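Local coordinates for ferric iron-binding protein HitA (PDB 6IWF) that binds ferric iron and, as a bacterial solute-binding protein, probably delivers it for uptake, with a role in gallium internalization as well, at residues V3-Y8 and Q242-F247; S43-E48 and A71-K76; E145-V150 and L299-D304; I151-Q156 and D283-T288. One frame throughout, in Å; residues are numbered along the deposited sequence.

Contact 1 of 4, residues V3-Y8 and Q242-F247; sequences VTLTLY and QQFVAF
Leu5 and Leu7 reach from one face of strand 4-9 to Phe244 on helix 238-248, and everything that crosses between these two segments is apolar. Leu5 CD1 lies 3.8 Å from Phe244 CB, at the root of the aromatic side chain, the leucine and the phenylalanine running alongside one another in opposite senses. Leu7 works at the far end of the ring, where its CD2 stands 4.2 Å from Phe244 CZ and the side chains cross at about a right angle. Phe244 CG is anti to the backbone N (chi1 -175°), which carries the ring out toward the strand, its base meeting Leu5 and its far end Leu7. This is the helix-on-sheet packing of an alpha/beta lobe in a periplasmic-binding-protein fold: strand 4-9 runs parallel to strands 30-35 and 56-59, and the helix rests on the sheet. An aromatic pair extends the same core: Phe23 of helix 13-27 meets Phe244 edge-to-face and also touches Leu5. Polar bonds lie beside the contact, where the Gln242 amide holds Lys76 O through NE2 and Glu78 N through OE1.

Contact 2 of 4, residues S43-E48 and A71-K76; sequences SQITEE and AGLLAK
Leu73 sets out toward helix 38-48, and its side chain crosses that of Thr46 at about a right angle. One methyl does the touching on both counts: Leu73 CD1 comes to 4.2 Å from Thr46 OG1 and to 4.5 Å from Ile45 CG2, so it sits over two successive residues of the helix. Leu73 CG lies anti to the carbonyl carbon (chi1 -78°), and the branch then carries CD1 forward to the helix. The contact with Thr46 OG1 is only van der Waals. That oxygen stands beside its own backbone N and is hydrogen-bonded to Ala42 O one turn back, so the hydroxyl is already engaged within its helix. Ile45 brings its CG2 branch to the leucine, while its CG1 packs against Tyr8 on strand 4-9. Elsewhere on the helix, Gln44 NE2 donates to Glu48 OE2 at 2.6 Å, nearly straight at 173°; the acceptor lies in the amide plane of Gln44, yet the carboxylate is met from above its own plane. Leu68 of helix 63-70 touches both Thr46 and Leu73 and fills in beside the contact. The chain reaches Leu73 through Gly72, whose positive phi (80°) and two bonds back into the last turn end helix 63-70 in a Schellman motif.

Contact 3 of 4, residues E145-V150 and L299-D304; sequences EQVAAV and LSLERD
Val147 is the hub of this helix-to-helix contact, presenting both its methyls to helix 296-305. Its CG1 is anti to the backbone N (chi1 177°), while CG2 stands anti to the carbonyl carbon, which turns one methyl to Leu301 and the other to Glu302. Through CG1 the valine meets Leu301 CD2 at 4.1 Å, an ordinary methyl-to-methyl contact in which the side chains cross obliquely. The second branch, CG2, lies 3.9 Å from Glu302 OE1. Here a carboxylate oxygen rests against a methyl group by van der Waals contact.

Conformation explains how two successive residues of one helix can serve a single valine. Leu301 already aims its CB at helix 141-154 and carries CD2 on to the valine. Glu302 starts out along the flank. Its CG is anti to the carbonyl carbon (chi1 -75°), and from there the chain runs extended (chi2 -176°), bringing the carboxylate beside Val147. The Glu302 side chain also touches Phe143 and Leu144, so much of this buried acidic side chain has apolar neighbours.

Helix 296-305, close to the end of the chain, thus lies against helix 141-154, with Ala298 adding a further touch on Val147 and Ala148. Leu301 also reaches Glu160 and Leu163 of helix 156-169, and Val150 meets Ala159 and Trp162 there, so the C-terminal helix packs against both members of this consecutive helix pair.

Contact 4 of 4, residues I151-Q156 and D283-T288; sequences IKLKGQ and DPPKLT
The last turn of helix 141-154 faces an irregular segment, with Leu153 CA 8.2 Å from Pro285 CA, before the helix ends at Gly155, which has positive phi (97°) and is the N-cap of helix 156-169. Opposite it, Lys286 centres an inverse gamma turn, closed by a weak bond from Leu287 N to Pro285 O. That tight turn puts Pro285 and Leu287 on the same helix end, a helix-to-loop packing in the alpha/beta fold of this binding protein. Leu153 and Leu287 reach toward each other tip to tip, their CD1 methyls 3.8 Å apart. Each has CG anti to the carbonyl carbon with chi1 at -62°, so the two chains leave their backbones alike and meet at their branched ends. Leu287 CD1 also lies against Leu153 CG and CD2, nestling into the fork of the other leucine. On its second branch, Leu287 CD2 touches Lys152 CB at 4.0 Å; the lysine chain bends at chi2 (-77°), and its ammonium forms a long, weak ion pair with Asp291. Thr288 follows as N-cap of helix 289-292, and its N is hydrogen-bonded to Asp291 OD2. Pro220 touches Leu153 from another loop. Pro285 meets Leu153 at about a right angle, and the tightest approach is made by the proline ring: its CB sits 3.6 Å from Leu153 CD1.

Overall arrangement
The four contacts form two clusters. Contacts 1 and 2, their centres about 16 Å apart, lie together on one side of the molecule and meet through Tyr8 and Glu48, and through Gln242 and Lys76. Contacts 3 and 4, about 12 Å apart between centres, share helix 141-154 and touch where Ala149 packs on Leu287. Between contacts 1 and 3 the centres are about 33 Å apart, on opposite sides of the chain's centre. Along the sequence, contact 2 closes within the span of contact 1, and contact 4 within that of contact 3, while contacts 1 and 3 interleave. The chain therefore passes between the two regions more than once, consistent with the two-lobed architecture of periplasmic binding proteins.

Contact 1 of 4, residues V3-Y8 and Q242-F247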
loop_
_atom_site.group_PDB
_atom_site.type_symbol
_atom_site.label_atom_id
_atom_site.label_comp_id
_atom_site.label_asym_id
_atom_site.label_seq_id
_atom_site.Cartn_x
_atom_site.Cartn_y
_atom_site.Cartn_z
ATOM N N VAL A 3 -13.445 -21.942 17.578
ATOM C CA VAL A 3 -12.156 -21.424 17.138
ATOM C C VAL A 3 -12.202 -19.901 17.073
ATOM O O VAL A 3 -13.197 -19.302 16.635
ATOM C CB VAL A 3 -11.766 -22.023 15.773
ATOM C CG1 VAL A 3 -10.529 -21.329 15.203
ATOM C CG2 VAL A 3 -11.494 -23.503 15.905
ATOM N N THR A 4 -11.122 -19.267 17.523
ATOM C CA THR A 4 -10.902 -17.841 17.330
ATOM C C THR A 4 -9.618 -17.667 16.526
ATOM O O THR A 4 -8.546 -18.088 16.972
ATOM C CB THR A 4 -10.810 -17.121 18.677
ATOM O OG1 THR A 4 -12.085 -17.175 19.331
ATOM C CG2 THR A 4 -10.395 -15.657 18.490
ATOM N N LEU A 5 -9.736 -17.104 15.323
ATOM C CA LEU A 5 -8.561 -16.737 14.537
ATOM C C LEU A 5 -7.991 -15.423 15.058
ATOM O O LEU A 5 -8.735 -14.531 15.473
ATOM C CB LEU A 5 -8.917 -16.583 13.057
ATOM C CG LEU A 5 -9.224 -17.826 12.222
ATOM C CD1 LEU A 5 -9.503 -17.458 10.759
ATOM C CD2 LEU A 5 -8.088 -18.835 12.311
ATOM N N THR A 6 -6.667 -15.308 15.034
ATOM C CA THR A 6 -5.984 -14.063 15.363
ATOM C C THR A 6 -5.485 -13.443 14.063
ATOM O O THR A 6 -4.747 -14.092 13.316
ATOM C CB THR A 6 -4.824 -14.297 16.329
ATOM O OG1 THR A 6 -5.312 -14.902 17.540
ATOM C CG2 THR A 6 -4.149 -12.976 16.670
ATOM N N LEU A 7 -5.932 -12.219 13.779
ATOM C CA LEU A 7 -5.526 -11.465 12.603
ATOM C C LEU A 7 -4.562 -10.375 13.042
ATOM O O LEU A 7 -4.932 -9.506 13.834
ATOM C CB LEU A 7 -6.732 -10.843 11.896
ATOM C CG LEU A 7 -6.414 -9.867 10.754
ATOM C CD1 LEU A 7 -5.716 -10.634 9.624
ATOM C CD2 LEU A 7 -7.678 -9.156 10.244
ATOM N N TYR A 8 -3.336 -10.424 12.530
ATOM C CA TYR A 8 -2.389 -9.320 12.668
ATOM C C TYR A 8 -2.658 -8.358 11.521
ATOM O O TYR A 8 -2.391 -8.688 10.360
ATOM C CB TYR A 8 -0.945 -9.826 12.631
ATOM C CG TYR A 8 -0.424 -10.348 13.959
ATOM C CD1 TYR A 8 -1.297 -10.798 14.947
ATOM C CD2 TYR A 8 0.939 -10.393 14.221
ATOM C CE1 TYR A 8 -0.822 -11.278 16.153
ATOM C CE2 TYR A 8 1.422 -10.875 15.435
ATOM C CZ TYR A 8 0.534 -11.319 16.388
ATOM O OH TYR A 8 0.997 -11.799 17.591
ATOM N N GLN A 242 -6.628 -20.630 6.132
ATOM C CA GLN A 242 -6.737 -20.672 4.678
ATOM C C GLN A 242 -8.116 -20.216 4.226
ATOM O O GLN A 242 -8.250 -19.512 3.220
ATOM C CB GLN A 242 -6.451 -22.077 4.155
ATOM C CG GLN A 242 -5.033 -22.563 4.419
ATOM C CD GLN A 242 -4.037 -22.131 3.349
ATOM O OE1 GLN A 242 -4.410 -21.660 2.267
ATOM N NE2 GLN A 242 -2.761 -22.305 3.647
ATOM N N GLN A 243 -9.152 -20.613 4.962
ATOM C CA GLN A 243 -10.503 -20.166 4.640
ATOM C C GLN A 243 -10.613 -18.649 4.717
ATOM O O GLN A 243 -11.284 -18.019 3.885
ATOM C CB GLN A 243 -11.486 -20.821 5.609
ATOM C CG GLN A 243 -12.932 -20.593 5.321
ATOM C CD GLN A 243 -13.797 -21.432 6.236
ATOM O OE1 GLN A 243 -13.328 -22.414 6.812
ATOM N NE2 GLN A 243 -15.061 -21.041 6.389
ATOM N N PHE A 244 -9.979 -18.051 5.726
ATOM C CA PHE A 244 -10.048 -16.605 5.894
ATOM C C PHE A 244 -9.413 -15.873 4.714
ATOM O O PHE A 244 -9.997 -14.926 4.176
ATOM C CB PHE A 244 -9.381 -16.194 7.205
ATOM C CG PHE A 244 -9.511 -14.739 7.499
ATOM C CD1 PHE A 244 -8.580 -13.821 7.003
ATOM C CD2 PHE A 244 -10.590 -14.265 8.231
ATOM C CE1 PHE A 244 -8.723 -12.462 7.255
ATOM C CE2 PHE A 244 -10.733 -12.910 8.489
ATOM C CZ PHE A 244 -9.794 -12.010 8.007
ATOM N N VAL A 245 -8.206 -16.282 4.311
ATOM C CA VAL A 245 -7.537 -15.583 3.212
ATOM C C VAL A 245 -8.317 -15.774 1.916
ATOM O O VAL A 245 -8.485 -14.833 1.133
ATOM C CB VAL A 245 -6.072 -16.037 3.068
ATOM C CG1 VAL A 245 -5.463 -15.420 1.824
ATOM C CG2 VAL A 245 -5.275 -15.587 4.278
ATOM N N ALA A 246 -8.860 -16.975 1.701
ATOM C CA ALA A 246 -9.722 -17.192 0.544
ATOM C C ALA A 246 -10.939 -16.271 0.579
ATOM O O ALA A 246 -11.355 -15.739 -0.460
ATOM C CB ALA A 246 -10.143 -18.662 0.483
ATOM N N PHE A 247 -11.512 -16.052 1.763
ATOM C CA PHE A 247 -12.684 -15.190 1.859
ATOM C C PHE A 247 -12.325 -13.733 1.574
ATOM O O PHE A 247 -13.158 -12.981 1.050
ATOM C CB PHE A 247 -13.337 -15.354 3.234
ATOM C CG PHE A 247 -14.516 -14.467 3.456
ATOM C CD1 PHE A 247 -15.758 -14.803 2.939
ATOM C CD2 PHE A 247 -14.388 -13.294 4.181
ATOM C CE1 PHE A 247 -16.845 -13.978 3.135
ATOM C CE2 PHE A 247 -15.474 -12.467 4.385
ATOM C CZ PHE A 247 -16.711 -12.821 3.862
#

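Contact 2 of 4, residues S43-E48 and A71-K76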
loop_
_atom_site.group_PDB
_atom_site.type_symbol
_atom_site.label_atom_id
_atom_site.label_comp_id
_atom_site.label_asym_id
_atom_site.label_seq_id
_atom_site.Cartn_x
_atom_site.Cartn_y
_atom_site.Cartn_z
ATOM N N SER A 43 8.013 -7.811 12.541
ATOM C CA SER A 43 9.047 -8.023 13.552
ATOM C C SER A 43 8.514 -8.809 14.739
ATOM O O SER A 43 9.219 -9.661 15.286
ATOM C CB SER A 43 9.622 -6.690 14.023
ATOM O OG SER A 43 10.325 -6.075 12.963
ATOM N N GLN A 44 7.277 -8.539 15.155
ATOM C CA GLN A 44 6.690 -9.303 16.248
ATOM C C GLN A 44 6.580 -10.774 15.880
ATOM O O GLN A 44 6.942 -11.653 16.671
ATOM C CB GLN A 44 5.320 -8.740 16.609
ATOM C CG GLN A 44 4.687 -9.390 17.839
ATOM C CD GLN A 44 3.349 -8.767 18.199
ATOM O OE1 GLN A 44 3.040 -7.647 17.775
ATOM N NE2 GLN A 44 2.543 -9.489 18.977
ATOM N N ILE A 45 6.087 -11.063 14.669
ATOM C CA ILE A 45 5.986 -12.453 14.235
ATOM C C ILE A 45 7.363 -13.101 14.203
ATOM O O ILE A 45 7.532 -14.254 14.618
ATOM C CB ILE A 45 5.290 -12.544 12.865
ATOM C CG1 ILE A 45 3.802 -12.218 13.013
ATOM C CG2 ILE A 45 5.479 -13.935 12.262
ATOM C CD1 ILE A 45 3.087 -11.939 11.681
ATOM N N THR A 46 8.367 -12.369 13.717
ATOM C CA THR A 46 9.721 -12.908 13.665
ATOM C C THR A 46 10.239 -13.229 15.068
ATOM O O THR A 46 10.857 -14.279 15.281
ATOM C CB THR A 46 10.639 -11.926 12.941
ATOM O OG1 THR A 46 10.160 -11.715 11.605
ATOM C CG2 THR A 46 12.067 -12.460 12.875
ATOM N N GLU A 47 9.966 -12.357 16.047
ATOM C CA GLU A 47 10.440 -12.607 17.411
ATOM C C GLU A 47 9.599 -13.654 18.133
ATOM O O GLU A 47 10.143 -14.472 18.883
ATOM C CB GLU A 47 10.458 -11.311 18.228
ATOM C CG GLU A 47 11.058 -10.148 17.475
ATOM C CD GLU A 47 11.404 -8.937 18.328
ATOM O OE1 GLU A 47 11.278 -9.018 19.570
ATOM O OE2 GLU A 47 11.792 -7.895 17.741
ATOM N N GLU A 48 8.277 -13.646 17.933
ATOM C CA GLU A 48 7.422 -14.608 18.627
ATOM C C GLU A 48 7.662 -16.034 18.140
ATOM O O GLU A 48 7.470 -16.986 18.907
ATOM C CB GLU A 48 5.947 -14.240 18.449
ATOM C CG GLU A 48 5.431 -13.128 19.349
ATOM C CD GLU A 48 4.096 -12.558 18.875
ATOM O OE1 GLU A 48 3.706 -12.803 17.708
ATOM O OE2 GLU A 48 3.440 -11.848 19.668
ATOM N N ALA A 71 11.901 -15.902 5.016
ATOM C CA ALA A 71 12.255 -16.580 6.256
ATOM C C ALA A 71 11.541 -17.910 6.428
ATOM O O ALA A 71 11.826 -18.625 7.397
ATOM C CB ALA A 71 11.947 -15.686 7.456
ATOM N N GLY A 72 10.616 -18.254 5.534
ATOM C CA GLY A 72 9.905 -19.508 5.668
ATOM C C GLY A 72 8.777 -19.479 6.668
ATOM O O GLY A 72 8.309 -20.540 7.094
ATOM N N LEU A 73 8.309 -18.292 7.051
ATOM C CA LEU A 73 7.308 -18.178 8.100
ATOM C C LEU A 73 5.876 -18.270 7.583
ATOM O O LEU A 73 4.946 -18.367 8.397
ATOM C CB LEU A 73 7.501 -16.860 8.861
ATOM C CG LEU A 73 8.661 -16.926 9.859
ATOM C CD1 LEU A 73 9.152 -15.549 10.250
ATOM C CD2 LEU A 73 8.218 -17.718 11.079
ATOM N N LEU A 74 5.677 -18.260 6.270
ATOM C CA LEU A 74 4.346 -18.216 5.678
ATOM C C LEU A 74 3.983 -19.554 5.042
ATOM O O LEU A 74 4.802 -20.172 4.344
ATOM C CB LEU A 74 4.273 -17.105 4.627
ATOM C CG LEU A 74 4.681 -15.720 5.134
ATOM C CD1 LEU A 74 4.485 -14.663 4.008
ATOM C CD2 LEU A 74 3.903 -15.310 6.380
ATOM N N ALA A 75 2.742 -19.986 5.270
ATOM C CA ALA A 75 2.247 -21.241 4.715
ATOM C C ALA A 75 1.911 -21.084 3.238
ATOM O O ALA A 75 1.385 -20.052 2.815
ATOM C CB ALA A 75 1.002 -21.699 5.480
ATOM N N LYS A 76 2.192 -22.124 2.452
ATOM C CA LYS A 76 1.737 -22.127 1.066
ATOM C C LYS A 76 0.211 -22.026 1.034
ATOM O O LYS A 76 -0.490 -22.677 1.811
ATOM C CB LYS A 76 2.236 -23.396 0.355
ATOM C CG LYS A 76 1.308 -23.971 -0.725
ATOM C CD LYS A 76 1.232 -23.121 -1.995
ATOM C CE LYS A 76 0.805 -23.975 -3.196
ATOM N NZ LYS A 76 -0.679 -24.083 -3.353
#

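Contact 3 of 4, residues E145-V150 and L299-D304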
loop_
_atom_site.group_PDB
_atom_site.type_symbol
_atom_site.label_atom_id
_atom_site.label_comp_id
_atom_site.label_asym_id
_atom_site.label_seq_id
_atom_site.Cartn_x
_atom_site.Cartn_y
_atom_site.Cartn_z
ATOM N N GLU A 145 8.509 2.336 -0.853
ATOM C CA GLU A 145 8.337 1.653 -2.133
ATOM C C GLU A 145 8.563 2.610 -3.300
ATOM O O GLU A 145 9.125 2.212 -4.330
ATOM C CB GLU A 145 6.950 1.019 -2.218
ATOM C CG GLU A 145 6.970 -0.420 -1.741
ATOM C CD GLU A 145 5.604 -0.945 -1.398
ATOM O OE1 GLU A 145 5.097 -1.846 -2.109
ATOM O OE2 GLU A 145 5.032 -0.446 -0.411
ATOM N N GLN A 146 8.158 3.878 -3.146
ATOM C CA GLN A 146 8.433 4.874 -4.180
ATOM C C GLN A 146 9.931 4.996 -4.425
ATOM O O GLN A 146 10.383 5.067 -5.571
ATOM C CB GLN A 146 7.855 6.235 -3.782
ATOM C CG GLN A 146 8.115 7.338 -4.837
ATOM C CD GLN A 146 7.382 7.049 -6.154
ATOM O OE1 GLN A 146 6.247 7.497 -6.351
ATOM N NE2 GLN A 146 8.025 6.303 -7.058
ATOM N N VAL A 147 10.717 5.046 -3.354
ATOM C CA VAL A 147 12.163 5.160 -3.525
ATOM C C VAL A 147 12.721 3.924 -4.215
ATOM O O VAL A 147 13.569 4.022 -5.114
ATOM C CB VAL A 147 12.835 5.404 -2.161
ATOM C CG1 VAL A 147 14.363 5.444 -2.316
ATOM C CG2 VAL A 147 12.323 6.696 -1.570
ATOM N N ALA A 148 12.255 2.740 -3.811
ATOM C CA ALA A 148 12.727 1.515 -4.440
ATOM C C ALA A 148 12.424 1.521 -5.930
ATOM O O ALA A 148 13.232 1.052 -6.736
ATOM C CB ALA A 148 12.093 0.289 -3.774
ATOM N N ALA A 149 11.261 2.057 -6.309
ATOM C CA ALA A 149 10.918 2.157 -7.725
ATOM C C ALA A 149 11.860 3.103 -8.460
ATOM O O ALA A 149 12.275 2.812 -9.587
ATOM C CB ALA A 149 9.469 2.620 -7.879
ATOM N N VAL A 150 12.224 4.228 -7.845
ATOM C CA VAL A 150 13.148 5.140 -8.524
ATOM C C VAL A 150 14.509 4.470 -8.706
ATOM O O VAL A 150 15.130 4.578 -9.767
ATOM C CB VAL A 150 13.250 6.488 -7.775
ATOM C CG1 VAL A 150 14.300 7.402 -8.429
ATOM C CG2 VAL A 150 11.902 7.204 -7.750
ATOM N N LEU A 299 15.717 1.537 1.664
ATOM C CA LEU A 299 15.798 1.900 3.073
ATOM C C LEU A 299 17.171 2.461 3.404
ATOM O O LEU A 299 17.286 3.474 4.106
ATOM C CB LEU A 299 15.482 0.685 3.948
ATOM C CG LEU A 299 15.228 0.982 5.427
ATOM C CD1 LEU A 299 14.210 2.111 5.613
ATOM C CD2 LEU A 299 14.762 -0.299 6.122
ATOM N N SER A 300 18.224 1.833 2.879
ATOM C CA SER A 300 19.578 2.321 3.133
ATOM C C SER A 300 19.776 3.721 2.576
ATOM O O SER A 300 20.448 4.556 3.193
ATOM C CB SER A 300 20.608 1.372 2.522
ATOM O OG SER A 300 20.656 0.171 3.246
ATOM N N LEU A 301 19.190 3.997 1.404
ATOM C CA LEU A 301 19.340 5.315 0.804
ATOM C C LEU A 301 18.618 6.376 1.619
ATOM O O LEU A 301 19.150 7.471 1.840
ATOM C CB LEU A 301 18.818 5.284 -0.633
ATOM C CG LEU A 301 18.829 6.614 -1.369
ATOM C CD1 LEU A 301 20.237 7.202 -1.378
ATOM C CD2 LEU A 301 18.297 6.427 -2.796
ATOM N N GLU A 302 17.402 6.073 2.072
ATOM C CA GLU A 302 16.687 6.981 2.960
ATOM C C GLU A 302 17.504 7.294 4.204
ATOM O O GLU A 302 17.568 8.447 4.646
ATOM C CB GLU A 302 15.356 6.368 3.373
ATOM C CG GLU A 302 14.281 6.375 2.307
ATOM C CD GLU A 302 12.956 5.835 2.845
ATOM O OE1 GLU A 302 11.907 6.070 2.213
ATOM O OE2 GLU A 302 12.962 5.164 3.907
ATOM N N ARG A 303 18.129 6.271 4.785
ATOM C CA ARG A 303 18.956 6.495 5.966
ATOM C C ARG A 303 20.154 7.369 5.641
ATOM O O ARG A 303 20.493 8.282 6.409
ATOM C CB ARG A 303 19.411 5.160 6.540
ATOM C CG ARG A 303 18.334 4.465 7.321
ATOM C CD ARG A 303 18.319 4.910 8.793
ATOM N NE ARG A 303 17.080 4.483 9.442
ATOM C CZ ARG A 303 16.721 3.213 9.628
ATOM N NH1 ARG A 303 15.568 2.931 10.220
ATOM N NH2 ARG A 303 17.513 2.219 9.236
ATOM N N ASP A 304 20.796 7.123 4.498
ATOM C CA ASP A 304 21.986 7.889 4.142
ATOM C C ASP A 304 21.655 9.363 3.934
ATOM O O ASP A 304 22.434 10.242 4.328
ATOM C CB ASP A 304 22.642 7.301 2.895
ATOM C CG ASP A 304 23.194 5.898 3.121
ATOM O OD1 ASP A 304 23.209 5.428 4.281
ATOM O OD2 ASP A 304 23.615 5.259 2.131
#

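Contact 4 of 4, residues I151-Q156 and D283-T288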
loop_
_atom_site.group_PDB
_atom_site.type_symbol
_atom_site.label_atom_id
_atom_site.label_comp_id
_atom_site.label_asym_id
_atom_site.label_seq_id
_atom_site.Cartn_x
_atom_site.Cartn_y
_atom_site.Cartn_z
ATOM N N ILE A 151 14.993 3.758 -7.681
ATOM C CA ILE A 151 16.269 3.049 -7.825
ATOM C C ILE A 151 16.197 2.056 -8.972
ATOM O O ILE A 151 17.114 1.966 -9.801
ATOM C CB ILE A 151 16.648 2.337 -6.517
ATOM C CG1 ILE A 151 16.965 3.364 -5.441
ATOM C CG2 ILE A 151 17.866 1.418 -6.751
ATOM C CD1 ILE A 151 17.124 2.754 -4.053
ATOM N N LYS A 152 15.093 1.308 -9.044
ATOM C CA LYS A 152 14.958 0.250 -10.040
ATOM C C LYS A 152 14.844 0.813 -11.454
ATOM O O LYS A 152 15.409 0.245 -12.403
ATOM C CB LYS A 152 13.744 -0.606 -9.691
ATOM C CG LYS A 152 14.086 -1.924 -9.039
ATOM C CD LYS A 152 14.577 -2.902 -10.093
ATOM C CE LYS A 152 14.263 -4.332 -9.701
ATOM N NZ LYS A 152 14.312 -5.244 -10.874
ATOM N N LEU A 153 14.125 1.927 -11.614
ATOM C CA LEU A 153 13.865 2.490 -12.930
ATOM C C LEU A 153 14.964 3.421 -13.407
ATOM O O LEU A 153 15.240 3.472 -14.614
ATOM C CB LEU A 153 12.535 3.253 -12.922
ATOM C CG LEU A 153 11.322 2.366 -12.614
ATOM C CD1 LEU A 153 10.110 3.233 -12.276
ATOM C CD2 LEU A 153 11.014 1.407 -13.774
ATOM N N LYS A 154 15.602 4.153 -12.491
ATOM C CA LYS A 154 16.543 5.197 -12.855
ATOM C C LYS A 154 17.961 4.933 -12.377
ATOM O O LYS A 154 18.893 5.588 -12.868
ATOM C CB LYS A 154 16.064 6.553 -12.312
ATOM C CG LYS A 154 14.662 6.908 -12.721
ATOM C CD LYS A 154 14.587 7.170 -14.223
ATOM C CE LYS A 154 13.206 7.686 -14.613
ATOM N NZ LYS A 154 13.050 7.783 -16.105
ATOM N N GLY A 155 18.160 3.982 -11.480
ATOM C CA GLY A 155 19.483 3.652 -10.998
ATOM C C GLY A 155 19.800 4.346 -9.685
ATOM O O GLY A 155 19.183 5.341 -9.304
ATOM N N GLN A 156 20.808 3.807 -8.997
ATOM C CA GLN A 156 21.114 4.253 -7.639
ATOM C C GLN A 156 21.570 5.706 -7.612
ATOM O O GLN A 156 21.186 6.464 -6.714
ATOM C CB GLN A 156 22.175 3.337 -7.027
ATOM C CG GLN A 156 22.694 3.813 -5.677
ATOM C CD GLN A 156 21.724 3.536 -4.544
ATOM O OE1 GLN A 156 20.830 2.700 -4.667
ATOM N NE2 GLN A 156 21.901 4.235 -3.429
ATOM N N ASP A 283 -1.257 3.484 -16.734
ATOM C CA ASP A 283 0.046 3.429 -17.391
ATOM C C ASP A 283 1.196 3.432 -16.365
ATOM O O ASP A 283 2.102 4.249 -16.447
ATOM C CB ASP A 283 0.199 4.596 -18.361
ATOM C CG ASP A 283 1.266 4.355 -19.470
ATOM O OD1 ASP A 283 1.737 3.218 -19.688
ATOM O OD2 ASP A 283 1.614 5.339 -20.150
ATOM N N PRO A 284 1.178 2.501 -15.405
ATOM C CA PRO A 284 2.219 2.498 -14.365
ATOM C C PRO A 284 3.522 1.927 -14.889
ATOM O O PRO A 284 3.552 1.207 -15.904
ATOM C CB PRO A 284 1.629 1.580 -13.279
ATOM C CG PRO A 284 0.794 0.601 -14.058
ATOM C CD PRO A 284 0.207 1.407 -15.200
ATOM N N PRO A 285 4.623 2.209 -14.205
ATOM C CA PRO A 285 5.880 1.531 -14.525
ATOM C C PRO A 285 5.721 0.024 -14.382
ATOM O O PRO A 285 4.877 -0.471 -13.630
ATOM C CB PRO A 285 6.866 2.104 -13.489
ATOM C CG PRO A 285 5.995 2.613 -12.370
ATOM C CD PRO A 285 4.713 3.042 -12.988
ATOM N N LYS A 286 6.518 -0.714 -15.152
ATOM C CA LYS A 286 6.419 -2.173 -15.186
ATOM C C LYS A 286 7.226 -2.777 -14.032
ATOM O O LYS A 286 8.280 -3.389 -14.211
ATOM C CB LYS A 286 6.891 -2.690 -16.540
ATOM C CG LYS A 286 6.135 -2.085 -17.714
ATOM C CD LYS A 286 4.691 -2.596 -17.759
ATOM C CE LYS A 286 4.050 -2.315 -19.118
ATOM N NZ LYS A 286 2.611 -2.715 -19.155
ATOM N N LEU A 287 6.706 -2.586 -12.814
ATOM C CA LEU A 287 7.325 -3.107 -11.601
ATOM C C LEU A 287 6.312 -3.942 -10.839
ATOM O O LEU A 287 5.232 -3.447 -10.511
ATOM C CB LEU A 287 7.826 -2.004 -10.673
ATOM C CG LEU A 287 8.919 -1.096 -11.226
ATOM C CD1 LEU A 287 9.026 0.163 -10.379
ATOM C CD2 LEU A 287 10.231 -1.849 -11.254
ATOM N N THR A 288 6.683 -5.166 -10.527
ATOM C CA THR A 288 5.874 -6.084 -9.743
ATOM C C THR A 288 6.279 -6.028 -8.287
ATOM O O THR A 288 7.332 -5.487 -7.937
ATOM C CB THR A 288 6.055 -7.507 -10.261
ATOM O OG1 THR A 288 7.421 -7.889 -10.053
ATOM C CG2 THR A 288 5.703 -7.596 -11.729
#